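Side-chain contacts in phosphodiesterase (Candida albicans, PDB 6CPU), which belongs to the HD-type phosphodiesterase family and is a largely helical protein with zinc and magnesium ions bound in the model: residues T205-Q210 against N227-Y232; L211-G216 against T311-K316; D305-Y310 against I558-L563; L343-G348 against S413-S418; I419-M424 against N428-R433. One frame throughout, in Å; residues are numbered along the deposited sequence.

Contacts 1 and 2 share helix 205-216, with centres about 9 Å apart; Ser209 of contact 1 probably hydrogen-bonds the backbone of Asp315 in contact 2. Contact 3 uses the same long loop, between helices 276-292 and 336-348, as contact 2 and brings it weakly against helix 552-569 near the chain's end. Contacts 4 and 5, centres about 14 Å apart, share helix 411-421; their nearest side chains lie about 10 to 11 Å from the metals. Along the chain contacts 1 and 2 interlock, as do 2 and 3, while 4 and then 5 fall within the long span bridged by contact 3. Contacts 1 to 3 thus join peripheral helices and an irregular loop to the helical body.

Contact 1 of 5, residues T205-Q210 against N227-Y232; sequences TTRLSQ and NDDLVY
Leu208 covers one face of the Tyr232 ring, joining helices 205-216 and 227-242, which are close in sequence and pack against each other in the helical body of the phosphodiesterase. Methyl CD2 of Leu208 stands 3.5 Å from the centroid of the Tyr232 ring, directly on its normal, so this CH-pi contact is centred and all six ring carbons are about equally near. The other methyl, CD1, reaches the phenol end, 3.7 Å from Tyr232 OH; that hydroxyl finds its polar partner in the carbonyl of Thr318. One turn earlier on helix 227-242, Asp229 takes a salt bridge from Arg207. The arginine chain bends at chi2 (53°), which brings its guanidinium side-on to the acid: NE and NH2 each take one carboxylate oxygen. NH2 of Arg207 lies 2.7 Å from Asp229 OD2, the shorter and straighter arm (169°), while Arg207 NE meets Asp229 OD1 at 3.1 Å. Both nitrogens approach from above the carboxylate, whose plane is turned 66° from that of the guanidinium, so the pair is two-pronged but not coplanar. A third bond fixes the rotation of the guanidinium within its own helix: Arg207 NH1 donates to Gln210 OE1 at 2.9 Å, from above the amide carbonyl plane.

Contact 2 of 5, residues L211-G216 against T311-K316; sequences LCYAVG and TEVHDK. Unlike the reference sequence in segment 311-316: Lys316 (reference Thr).
An irregular, mostly extended loop, residues 311-316, runs alongside the second half of helix 205-216, closest in backbone where the CA atoms of Tyr213 and Val313 stand 6.1 Å apart. Tyr213 carries almost everything on the helix side. Over one face of its ring sits Val313 CG1, 3.5 Å from the ring centroid and 6° off the normal, a well-centred CH-pi contact. The valine puts this methyl there by placing CG1 anti to its backbone N (chi1 173°). The carbonyl of Val313 also packs against the ring, its O atom 3.4 Å from Tyr213 CD1. At the phenol end the hydroxyl donates to the acid: Tyr213 OH lies 2.5 Å from Asp315 OD2, a short bond. Asp315 CG is near the plane of the tyrosine ring, at its edge, yet the carboxylate itself is turned 70° from that ring, and the hydroxyl meets OD2 from above the carboxylate plane. The second oxygen, OD1, accepts from the backbone N of His317, and the backbone N of Asp315 bonds to Ser209 OG, one turn before Tyr213 on the helix. The acid is therefore gripped at both oxygens and through its main chain. The bond from OD1 to the backbone two residues on makes an Asx turn at Asp315, in the surface loop between helices 276-292 and 336-348 that rests on helix 205-216.

Contact 3 of 5, residues D305-Y310 against I558-L563; sequences DPKLDY and IMENKL
A type I beta turn from Asp305 to Leu308, reinforced by an Asx turn, carries Lys307, whose extended chain ends near Glu560 of helix 552-569. Both side chains run extended beyond CG and cross at about a right angle. The lysine amine does not close fully on the acid: Lys307 NZ stands 4.0 Å from Glu560 OE2, a long salt bridge, and the methylene CD of Lys307 is slightly nearer to that oxygen, at 3.8 Å. The charges probably attract without a directed bond. A second long, weak ion pair links the same amine to Asp556, one helical turn earlier, so the positive charge lies near two acids. The base of the lysine is held more firmly. Its backbone N donates to Asp305 OD1 at 3.0 Å with an N-H...O angle of 160°, meeting the carboxylate on its anti side, tilted 32° from its plane. Only 57 Å² is buried between the segments, in a long, weak surface ion pair between a type I turn backed by an Asx turn and helix 552-569.

Contact 4 of 5, residues L343-G348 against S413-S418; sequences LVAALG and SLIISS
Leu414 O is gripped twice by Ser418, the residue whose CB packs against Ala345 of the other helix. Ser418 OG donates to Leu414 O at 2.9 Å, and Ser418 N completes the helical bond to the same oxygen at 3.0 Å; the two donors arrive from opposite faces of the carbonyl plane. With OG beside its own backbone N and anti to the carbonyl carbon (chi1 -51°), the hydroxyl folds back along helix 411-421, and the buried polar group is satisfied within that helix. Ser418 therefore offers carbon to the neighbour: its CB lies 4.0 Å from Ala345 CB. The same alanine methyl meets Ile415 CG2, also at 4.0 Å, so it rests between two side chains three residues apart. The segments 343-348 and 413-418 cross at -49°, their axes 9.1 Å apart at closest approach, in the buried helical body of the HD-type fold. The segment 343-348 leads straight into His349 and Asp350, which bind the zinc ion, and Ala346 O accepts a hydrogen bond from His349 ND1. Further along the interface the isoleucine divides its branches: CG2 serves Ala345, while the longer arm runs obliquely to Val344. There Ile415 CD1 meets Val344 CG1 at 3.9 Å, methyl to methyl, and Phe386 and Ile387 of helix 377-394 pack around the pair.

Contact 5 of 5, residues I419-M424 against N428-R433; sequences ILATDM and NEYVNR
Tyr430 points its phenol end at Ala421, in the last part of helix 411-421. Its CG lies beside the backbone N and anti to the carbonyl carbon (chi1 -66°), which sends the ring to the alanine. The methyl stands above the ring plane but out past the rim at the hydroxyl end: Ala421 CB is 4.2 Å from the centroid of the Tyr430 ring and 29° off the normal, an off-centre CH-pi contact. Its nearest ring atom is Tyr430 CZ, 3.7 Å from Ala421 CB. The hydroxyl oxygen itself comes against backbone carbon, Tyr430 OH standing 3.5 Å from Ala421 CA, so the tyrosine spans both main chain and methyl. Its ring has a second neighbour within its own helix. Tyr430 CE1 sits 3.4 Å above one face of the Arg433 guanidinium, toward the rim of that group. The arginine is steadied in turn by a salt bridge from Arg433 NH1 to Glu429 OE1 at 2.8 Å. On the other segment Thr422 folds back on the preceding turn: Thr422 OG1 donates to Ile419 O at 2.8 Å in the carbonyl plane, and the threonine backbone N bonds to the same oxygen. Thr422 also touches Asp462, a zinc ligand. Tyr430 thus packs the consecutive helices 411-421 and 427-438 together across a short connection, three residues between the segments, beside the metal-binding helix 446-462 of the HD-type fold.

Contact 1 of 5, residues T205-Q210 against N227-Y232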
# COMPACT_ATOMS: atom_id res chain seq x y z
N THR A 205 15.78 4.90 19.70
CA THR A 205 15.17 3.91 20.58
C THR A 205 13.79 4.38 21.04
O THR A 205 12.85 3.59 21.05
CB THR A 205 16.05 3.64 21.82
OG1 THR A 205 17.33 3.20 21.38
CG2 THR A 205 15.42 2.56 22.69
N THR A 206 13.67 5.65 21.39
CA THR A 206 12.38 6.18 21.82
C THR A 206 11.33 6.09 20.73
O THR A 206 10.21 5.64 21.00
CB THR A 206 12.50 7.62 22.31
OG1 THR A 206 13.33 7.63 23.48
CG2 THR A 206 11.12 8.18 22.68
N ARG A 207 11.67 6.47 19.50
CA ARG A 207 10.70 6.39 18.39
C ARG A 207 10.28 4.96 18.11
O ARG A 207 9.09 4.69 17.97
CB ARG A 207 11.23 7.04 17.10
CG ARG A 207 10.14 7.29 16.04
CD ARG A 207 8.96 8.06 16.62
NE ARG A 207 7.89 8.32 15.66
CZ ARG A 207 6.63 8.59 16.00
NH1 ARG A 207 6.26 8.64 17.29
NH2 ARG A 207 5.71 8.81 15.06
N LEU A 208 11.24 4.04 18.00
CA LEU A 208 10.90 2.64 17.71
C LEU A 208 10.00 2.04 18.79
O LEU A 208 9.07 1.27 18.49
CB LEU A 208 12.17 1.79 17.52
CG LEU A 208 13.12 2.26 16.41
CD1 LEU A 208 14.25 1.25 16.25
CD2 LEU A 208 12.42 2.51 15.09
N SER A 209 10.26 2.41 20.05
CA SER A 209 9.40 1.98 21.15
C SER A 209 7.99 2.58 21.02
O SER A 209 7.02 1.87 21.20
CB SER A 209 10.01 2.33 22.51
OG SER A 209 9.13 1.91 23.55
N GLN A 210 7.90 3.85 20.67
CA GLN A 210 6.60 4.49 20.48
C GLN A 210 5.79 3.77 19.41
O GLN A 210 4.58 3.59 19.53
CB GLN A 210 6.75 5.96 20.11
CG GLN A 210 7.24 6.82 21.26
CD GLN A 210 7.53 8.25 20.86
OE1 GLN A 210 7.86 8.54 19.71
NE2 GLN A 210 7.42 9.16 21.82
N ASN A 227 5.52 8.16 6.59
CA ASN A 227 5.78 7.00 5.76
C ASN A 227 7.03 6.21 6.20
O ASN A 227 7.09 4.99 6.01
CB ASN A 227 5.86 7.40 4.28
CG ASN A 227 4.49 7.68 3.69
OD1 ASN A 227 3.52 7.01 4.02
ND2 ASN A 227 4.41 8.65 2.81
N ASP A 228 8.00 6.88 6.83
CA ASP A 228 9.13 6.17 7.44
C ASP A 228 8.72 5.38 8.68
O ASP A 228 9.05 4.20 8.81
CB ASP A 228 10.28 7.13 7.79
CG ASP A 228 11.08 7.60 6.57
OD1 ASP A 228 10.95 7.05 5.45
OD2 ASP A 228 11.91 8.52 6.75
N ASP A 229 7.98 6.02 9.60
CA ASP A 229 7.43 5.33 10.77
C ASP A 229 6.64 4.10 10.32
O ASP A 229 6.70 3.04 10.93
CB ASP A 229 6.44 6.20 11.54
CG ASP A 229 7.07 7.39 12.26
OD1 ASP A 229 8.24 7.33 12.72
OD2 ASP A 229 6.31 8.39 12.41
N LEU A 230 5.85 4.28 9.26
CA LEU A 230 4.96 3.22 8.78
C LEU A 230 5.72 1.99 8.30
O LEU A 230 5.29 0.85 8.50
CB LEU A 230 4.02 3.76 7.71
CG LEU A 230 2.95 4.71 8.28
CD1 LEU A 230 2.37 5.60 7.18
CD2 LEU A 230 1.84 3.94 9.02
N VAL A 231 6.88 2.21 7.68
CA VAL A 231 7.76 1.11 7.29
C VAL A 231 8.12 0.28 8.52
O VAL A 231 8.04 -0.97 8.50
CB VAL A 231 9.05 1.63 6.61
CG1 VAL A 231 10.11 0.53 6.48
CG2 VAL A 231 8.71 2.20 5.24
N TYR A 232 8.52 0.96 9.58
CA TYR A 232 8.90 0.24 10.80
C TYR A 232 7.72 -0.48 11.43
O TYR A 232 7.88 -1.59 11.93
CB TYR A 232 9.55 1.16 11.83
CG TYR A 232 10.29 0.37 12.88
CD1 TYR A 232 9.72 0.12 14.13
CD2 TYR A 232 11.55 -0.15 12.62
CE1 TYR A 232 10.39 -0.62 15.09
CE2 TYR A 232 12.24 -0.88 13.58
CZ TYR A 232 11.66 -1.12 14.81
OH TYR A 232 12.34 -1.86 15.77

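Contact 2 of 5, residues L211-G216 against T311-K316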
# COMPACT_ATOMS: atom_id res chain seq x y z
N LEU A 211 6.47 3.34 18.34
CA LEU A 211 5.79 2.64 17.25
C LEU A 211 5.26 1.28 17.69
O LEU A 211 4.19 0.87 17.24
CB LEU A 211 6.69 2.55 16.01
CG LEU A 211 7.05 3.91 15.41
CD1 LEU A 211 7.97 3.77 14.20
CD2 LEU A 211 5.83 4.76 15.04
N CYS A 212 5.97 0.60 18.59
CA CYS A 212 5.47 -0.64 19.18
C CYS A 212 4.12 -0.42 19.84
O CYS A 212 3.16 -1.14 19.56
CB CYS A 212 6.46 -1.18 20.22
SG CYS A 212 8.02 -1.79 19.57
N TYR A 213 4.03 0.61 20.69
CA TYR A 213 2.77 0.95 21.37
C TYR A 213 1.69 1.48 20.44
O TYR A 213 0.52 1.19 20.66
CB TYR A 213 3.00 1.93 22.53
CG TYR A 213 3.61 1.26 23.73
CD1 TYR A 213 4.99 1.24 23.92
CD2 TYR A 213 2.81 0.60 24.66
CE1 TYR A 213 5.56 0.60 25.00
CE2 TYR A 213 3.36 -0.05 25.74
CZ TYR A 213 4.73 -0.04 25.92
OH TYR A 213 5.28 -0.69 27.00
N ALA A 214 2.07 2.25 19.42
CA ALA A 214 1.10 2.64 18.36
C ALA A 214 0.48 1.40 17.70
O ALA A 214 -0.75 1.26 17.62
CB ALA A 214 1.77 3.55 17.33
N VAL A 215 1.33 0.46 17.27
CA VAL A 215 0.84 -0.81 16.72
C VAL A 215 -0.08 -1.52 17.73
O VAL A 215 -1.03 -2.21 17.35
CB VAL A 215 2.03 -1.70 16.31
CG1 VAL A 215 1.59 -3.13 16.03
CG2 VAL A 215 2.70 -1.12 15.06
N GLY A 216 0.21 -1.34 19.01
CA GLY A 216 -0.60 -1.88 20.08
C GLY A 216 -1.99 -1.32 20.28
O GLY A 216 -2.81 -2.00 20.87
N THR A 311 -2.59 7.06 23.19
CA THR A 311 -1.65 7.75 24.07
C THR A 311 -0.23 7.36 23.65
O THR A 311 0.07 6.18 23.47
CB THR A 311 -1.87 7.35 25.54
OG1 THR A 311 -3.26 7.50 25.89
CG2 THR A 311 -1.01 8.21 26.44
N GLU A 312 0.63 8.37 23.52
CA GLU A 312 2.02 8.18 23.11
C GLU A 312 2.86 7.63 24.26
O GLU A 312 3.34 8.37 25.13
CB GLU A 312 2.60 9.50 22.60
CG GLU A 312 4.04 9.42 22.11
CD GLU A 312 4.47 10.68 21.38
OE1 GLU A 312 4.18 10.80 20.17
OE2 GLU A 312 5.11 11.56 22.00
N VAL A 313 3.05 6.31 24.24
CA VAL A 313 3.74 5.57 25.29
C VAL A 313 5.04 5.01 24.76
O VAL A 313 5.13 4.66 23.58
CB VAL A 313 2.85 4.41 25.76
CG1 VAL A 313 3.58 3.50 26.75
CG2 VAL A 313 1.56 4.95 26.34
N HIS A 314 6.05 4.92 25.62
CA HIS A 314 7.25 4.16 25.29
C HIS A 314 7.96 3.59 26.51
O HIS A 314 7.70 4.00 27.65
CB HIS A 314 8.22 4.99 24.43
CG HIS A 314 9.06 5.96 25.19
ND1 HIS A 314 8.70 7.29 25.35
CD2 HIS A 314 10.26 5.83 25.80
CE1 HIS A 314 9.64 7.92 26.03
NE2 HIS A 314 10.59 7.05 26.32
N ASP A 315 8.84 2.62 26.24
CA ASP A 315 9.67 1.97 27.26
C ASP A 315 11.01 1.58 26.62
O ASP A 315 11.43 2.22 25.65
CB ASP A 315 8.92 0.78 27.86
CG ASP A 315 8.58 -0.28 26.84
OD1 ASP A 315 9.12 -0.25 25.72
OD2 ASP A 315 7.75 -1.16 27.17
N LYS A 316 11.69 0.54 27.13
CA LYS A 316 13.02 0.20 26.62
C LYS A 316 13.03 -0.78 25.43
O LYS A 316 14.08 -1.03 24.85
CB LYS A 316 13.94 -0.34 27.74
CG LYS A 316 13.54 -1.69 28.35
CD LYS A 316 14.73 -2.33 29.05
CE LYS A 316 14.31 -3.34 30.12
NZ LYS A 316 13.49 -4.45 29.57

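Contact 3 of 5, residues D305-Y310 against I558-L563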
# COMPACT_ATOMS: atom_id res chain seq x y z
N ASP A 305 -7.90 -2.75 25.73
CA ASP A 305 -9.18 -2.08 25.56
C ASP A 305 -9.23 -1.34 24.23
O ASP A 305 -8.61 -0.29 24.08
CB ASP A 305 -9.42 -1.10 26.71
CG ASP A 305 -10.82 -0.50 26.71
OD1 ASP A 305 -11.50 -0.48 25.66
OD2 ASP A 305 -11.25 -0.03 27.79
N PRO A 306 -10.02 -1.85 23.26
CA PRO A 306 -9.99 -1.26 21.92
C PRO A 306 -10.65 0.11 21.81
O PRO A 306 -10.48 0.79 20.80
CB PRO A 306 -10.76 -2.29 21.09
CG PRO A 306 -11.73 -2.89 22.05
CD PRO A 306 -11.02 -2.92 23.38
N LYS A 307 -11.40 0.53 22.84
CA LYS A 307 -12.17 1.77 22.76
C LYS A 307 -11.33 2.99 23.16
O LYS A 307 -11.75 4.12 22.93
CB LYS A 307 -13.45 1.65 23.60
CG LYS A 307 -14.20 0.35 23.32
CD LYS A 307 -15.57 0.24 23.97
CE LYS A 307 -16.05 -1.21 23.89
NZ LYS A 307 -17.52 -1.38 24.03
N LEU A 308 -10.15 2.75 23.72
CA LEU A 308 -9.28 3.83 24.17
C LEU A 308 -8.72 4.61 23.00
O LEU A 308 -8.46 4.04 21.94
CB LEU A 308 -8.12 3.29 25.01
CG LEU A 308 -8.48 2.60 26.33
CD1 LEU A 308 -7.24 2.02 26.99
CD2 LEU A 308 -9.17 3.58 27.26
N ASP A 309 -8.52 5.91 23.19
CA ASP A 309 -7.84 6.73 22.19
C ASP A 309 -6.33 6.48 22.30
O ASP A 309 -5.88 5.84 23.25
CB ASP A 309 -8.16 8.21 22.39
CG ASP A 309 -8.05 9.02 21.10
OD1 ASP A 309 -7.59 8.48 20.06
OD2 ASP A 309 -8.42 10.20 21.12
N TYR A 310 -5.56 6.98 21.33
CA TYR A 310 -4.11 6.81 21.33
C TYR A 310 -3.41 7.69 22.36
O TYR A 310 -3.61 8.91 22.41
CB TYR A 310 -3.53 7.12 19.95
CG TYR A 310 -2.02 7.09 19.90
CD1 TYR A 310 -1.32 5.92 20.16
CD2 TYR A 310 -1.30 8.24 19.60
CE1 TYR A 310 0.07 5.89 20.11
CE2 TYR A 310 0.09 8.22 19.56
CZ TYR A 310 0.76 7.04 19.81
OH TYR A 310 2.13 7.04 19.76
N ILE A 558 -18.87 0.78 15.98
CA ILE A 558 -19.72 1.24 14.87
C ILE A 558 -20.98 1.92 15.41
O ILE A 558 -21.34 3.01 14.96
CB ILE A 558 -20.13 0.09 13.94
CG1 ILE A 558 -18.93 -0.42 13.15
CG2 ILE A 558 -21.20 0.56 12.95
CD1 ILE A 558 -19.11 -1.82 12.60
N MET A 559 -21.63 1.28 16.37
CA MET A 559 -22.85 1.84 16.96
C MET A 559 -22.57 3.18 17.65
O MET A 559 -23.25 4.17 17.38
CB MET A 559 -23.50 0.86 17.94
CG MET A 559 -24.92 1.24 18.36
SD MET A 559 -26.11 1.11 17.01
CE MET A 559 -26.48 -0.65 17.07
N GLU A 560 -21.55 3.22 18.51
CA GLU A 560 -21.14 4.46 19.18
C GLU A 560 -20.89 5.59 18.18
O GLU A 560 -21.39 6.71 18.35
CB GLU A 560 -19.89 4.24 20.03
CG GLU A 560 -20.13 3.41 21.28
CD GLU A 560 -18.89 3.29 22.16
OE1 GLU A 560 -18.31 4.34 22.52
OE2 GLU A 560 -18.50 2.14 22.49
N ASN A 561 -20.13 5.29 17.13
CA ASN A 561 -19.89 6.26 16.06
C ASN A 561 -21.18 6.64 15.34
O ASN A 561 -21.40 7.81 15.04
CB ASN A 561 -18.86 5.72 15.05
CG ASN A 561 -17.45 5.66 15.62
OD1 ASN A 561 -17.10 6.39 16.54
ND2 ASN A 561 -16.62 4.78 15.04
N LYS A 562 -22.02 5.66 15.05
CA LYS A 562 -23.30 5.90 14.36
C LYS A 562 -24.19 6.86 15.14
O LYS A 562 -24.74 7.81 14.58
CB LYS A 562 -24.03 4.58 14.12
CG LYS A 562 -25.25 4.69 13.21
CD LYS A 562 -25.87 3.32 12.98
CE LYS A 562 -27.17 3.43 12.19
NZ LYS A 562 -27.78 2.10 11.95
N LEU A 563 -24.32 6.61 16.44
CA LEU A 563 -25.11 7.48 17.32
C LEU A 563 -24.62 8.92 17.26
O LEU A 563 -25.43 9.85 17.18
CB LEU A 563 -25.08 6.97 18.76
CG LEU A 563 -25.78 5.63 19.02
CD1 LEU A 563 -25.61 5.22 20.48
CD2 LEU A 563 -27.26 5.71 18.65

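Contact 4 of 5, residues L343-G348 against S413-S418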
# COMPACT_ATOMS: atom_id res chain seq x y z
N LEU A 343 -1.70 -11.45 6.69
CA LEU A 343 -1.01 -10.20 6.95
C LEU A 343 -0.28 -9.68 5.70
O LEU A 343 -0.38 -8.50 5.38
CB LEU A 343 -0.01 -10.36 8.09
CG LEU A 343 -0.70 -10.61 9.43
CD1 LEU A 343 0.31 -11.09 10.46
CD2 LEU A 343 -1.42 -9.37 9.91
N VAL A 344 0.44 -10.57 5.02
CA VAL A 344 1.10 -10.22 3.76
C VAL A 344 0.07 -9.74 2.71
O VAL A 344 0.29 -8.72 2.05
CB VAL A 344 2.02 -11.35 3.24
CG1 VAL A 344 2.51 -11.08 1.84
CG2 VAL A 344 3.23 -11.51 4.17
N ALA A 345 -1.06 -10.43 2.57
CA ALA A 345 -2.11 -9.97 1.65
C ALA A 345 -2.66 -8.60 2.01
O ALA A 345 -2.88 -7.79 1.12
CB ALA A 345 -3.25 -10.98 1.57
N ALA A 346 -2.89 -8.33 3.30
CA ALA A 346 -3.35 -7.01 3.69
C ALA A 346 -2.33 -5.93 3.30
O ALA A 346 -2.70 -4.86 2.81
CB ALA A 346 -3.63 -6.97 5.19
N LEU A 347 -1.05 -6.23 3.51
CA LEU A 347 0.03 -5.31 3.14
C LEU A 347 0.00 -4.94 1.64
O LEU A 347 0.21 -3.77 1.27
CB LEU A 347 1.39 -5.92 3.51
CG LEU A 347 2.62 -5.09 3.13
CD1 LEU A 347 2.58 -3.70 3.75
CD2 LEU A 347 3.88 -5.82 3.54
N GLY A 348 -0.26 -5.92 0.79
CA GLY A 348 -0.22 -5.73 -0.66
C GLY A 348 -1.56 -5.49 -1.34
O GLY A 348 -1.64 -5.37 -2.57
N SER A 413 -1.86 -18.60 -3.91
CA SER A 413 -3.30 -18.69 -4.18
C SER A 413 -4.15 -18.09 -3.08
O SER A 413 -5.17 -17.47 -3.35
CB SER A 413 -3.71 -20.15 -4.41
OG SER A 413 -3.12 -20.64 -5.60
N LEU A 414 -3.73 -18.25 -1.82
CA LEU A 414 -4.46 -17.68 -0.70
C LEU A 414 -4.38 -16.16 -0.72
O LEU A 414 -5.38 -15.49 -0.48
CB LEU A 414 -3.93 -18.22 0.63
CG LEU A 414 -4.57 -17.68 1.91
CD1 LEU A 414 -6.08 -17.83 1.89
CD2 LEU A 414 -3.97 -18.38 3.13
N ILE A 415 -3.20 -15.63 -1.02
CA ILE A 415 -3.02 -14.18 -1.11
C ILE A 415 -3.90 -13.59 -2.23
O ILE A 415 -4.55 -12.55 -2.03
CB ILE A 415 -1.54 -13.80 -1.29
CG1 ILE A 415 -0.78 -14.08 0.01
CG2 ILE A 415 -1.40 -12.33 -1.69
CD1 ILE A 415 0.73 -13.97 -0.07
N ILE A 416 -3.92 -14.24 -3.40
CA ILE A 416 -4.76 -13.80 -4.53
C ILE A 416 -6.23 -13.78 -4.12
O ILE A 416 -6.95 -12.80 -4.34
CB ILE A 416 -4.57 -14.71 -5.77
CG1 ILE A 416 -3.15 -14.52 -6.33
CG2 ILE A 416 -5.64 -14.42 -6.82
CD1 ILE A 416 -2.73 -15.58 -7.32
N SER A 417 -6.66 -14.89 -3.53
CA SER A 417 -8.04 -15.01 -3.06
C SER A 417 -8.42 -13.86 -2.13
O SER A 417 -9.46 -13.22 -2.31
CB SER A 417 -8.21 -16.37 -2.35
OG SER A 417 -9.40 -16.39 -1.60
N SER A 418 -7.56 -13.56 -1.16
CA SER A 418 -7.87 -12.53 -0.16
C SER A 418 -7.86 -11.14 -0.79
O SER A 418 -8.74 -10.31 -0.52
CB SER A 418 -6.90 -12.62 1.02
OG SER A 418 -6.83 -13.96 1.53

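Contact 5 of 5, residues I419-M424 against N428-R433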
# COMPACT_ATOMS: atom_id res chain seq x y z
N ILE A 419 -6.90 -10.88 -1.68
CA ILE A 419 -6.88 -9.60 -2.36
C ILE A 419 -8.13 -9.43 -3.23
O ILE A 419 -8.77 -8.36 -3.19
CB ILE A 419 -5.57 -9.38 -3.15
CG1 ILE A 419 -4.41 -9.27 -2.16
CG2 ILE A 419 -5.67 -8.10 -3.96
CD1 ILE A 419 -3.04 -9.09 -2.79
N LEU A 420 -8.48 -10.46 -3.99
CA LEU A 420 -9.68 -10.39 -4.85
C LEU A 420 -10.96 -10.18 -4.03
O LEU A 420 -11.88 -9.48 -4.46
CB LEU A 420 -9.79 -11.64 -5.73
CG LEU A 420 -8.77 -11.70 -6.87
CD1 LEU A 420 -8.94 -13.00 -7.65
CD2 LEU A 420 -8.89 -10.51 -7.81
N ALA A 421 -10.96 -10.70 -2.81
CA ALA A 421 -12.10 -10.58 -1.91
C ALA A 421 -12.42 -9.14 -1.49
O ALA A 421 -13.55 -8.87 -1.06
CB ALA A 421 -11.89 -11.45 -0.69
N THR A 422 -11.47 -8.21 -1.63
CA THR A 422 -11.71 -6.81 -1.24
C THR A 422 -12.52 -5.99 -2.24
O THR A 422 -12.79 -4.83 -1.98
CB THR A 422 -10.41 -6.05 -0.92
OG1 THR A 422 -9.61 -5.94 -2.11
CG2 THR A 422 -9.62 -6.78 0.16
N ASP A 423 -12.88 -6.59 -3.37
CA ASP A 423 -13.76 -5.98 -4.36
C ASP A 423 -15.17 -5.82 -3.81
O ASP A 423 -15.87 -6.81 -3.59
CB ASP A 423 -13.79 -6.83 -5.63
CG ASP A 423 -14.69 -6.25 -6.72
OD1 ASP A 423 -15.09 -5.08 -6.61
OD2 ASP A 423 -14.99 -6.98 -7.69
N MET A 424 -15.59 -4.58 -3.60
CA MET A 424 -16.91 -4.30 -3.03
C MET A 424 -18.07 -4.62 -3.97
O MET A 424 -19.20 -4.79 -3.51
CB MET A 424 -17.00 -2.85 -2.54
CG MET A 424 -16.20 -2.59 -1.28
SD MET A 424 -16.77 -3.52 0.16
CE MET A 424 -18.20 -2.55 0.63
N ASN A 428 -21.77 -8.77 -1.64
CA ASN A 428 -22.93 -9.63 -1.37
C ASN A 428 -22.62 -11.12 -1.47
O ASN A 428 -23.17 -11.93 -0.72
CB ASN A 428 -24.10 -9.28 -2.31
CG ASN A 428 -24.69 -7.91 -2.04
OD1 ASN A 428 -25.34 -7.32 -2.90
ND2 ASN A 428 -24.48 -7.40 -0.83
N GLU A 429 -21.72 -11.49 -2.38
CA GLU A 429 -21.38 -12.90 -2.58
C GLU A 429 -20.69 -13.47 -1.34
O GLU A 429 -21.01 -14.59 -0.93
CB GLU A 429 -20.52 -13.09 -3.84
CG GLU A 429 -20.99 -14.21 -4.77
CD GLU A 429 -20.26 -15.53 -4.55
OE1 GLU A 429 -19.02 -15.54 -4.64
OE2 GLU A 429 -20.93 -16.55 -4.31
N TYR A 430 -19.77 -12.72 -0.74
CA TYR A 430 -19.09 -13.17 0.49
C TYR A 430 -20.03 -13.17 1.70
O TYR A 430 -19.93 -14.04 2.56
CB TYR A 430 -17.81 -12.36 0.77
CG TYR A 430 -16.75 -12.60 -0.28
CD1 TYR A 430 -15.92 -13.71 -0.23
CD2 TYR A 430 -16.62 -11.73 -1.36
CE1 TYR A 430 -14.97 -13.95 -1.21
CE2 TYR A 430 -15.68 -11.96 -2.35
CZ TYR A 430 -14.86 -13.06 -2.28
OH TYR A 430 -13.93 -13.26 -3.28
N VAL A 431 -20.94 -12.20 1.76
CA VAL A 431 -21.95 -12.16 2.81
C VAL A 431 -22.84 -13.41 2.75
O VAL A 431 -23.16 -13.99 3.79
CB VAL A 431 -22.82 -10.88 2.71
CG1 VAL A 431 -24.03 -10.97 3.63
CG2 VAL A 431 -21.99 -9.66 3.07
N ASN A 432 -23.22 -13.82 1.55
CA ASN A 432 -24.03 -15.03 1.35
C ASN A 432 -23.24 -16.32 1.52
O ASN A 432 -23.79 -17.34 1.95
CB ASN A 432 -24.70 -15.00 -0.03
CG ASN A 432 -25.69 -13.87 -0.18
OD1 ASN A 432 -26.10 -13.25 0.80
ND2 ASN A 432 -26.08 -13.58 -1.41
N ARG A 433 -21.95 -16.30 1.19
CA ARG A 433 -21.06 -17.45 1.45
C ARG A 433 -20.80 -17.64 2.94
O ARG A 433 -20.49 -18.75 3.38
CB ARG A 433 -19.74 -17.28 0.70
CG ARG A 433 -19.88 -17.51 -0.79
CD ARG A 433 -18.83 -16.76 -1.59
NE ARG A 433 -17.53 -17.41 -1.58
CZ ARG A 433 -16.51 -17.08 -2.38
NH1 ARG A 433 -16.64 -16.10 -3.27
NH2 ARG A 433 -15.36 -17.74 -2.28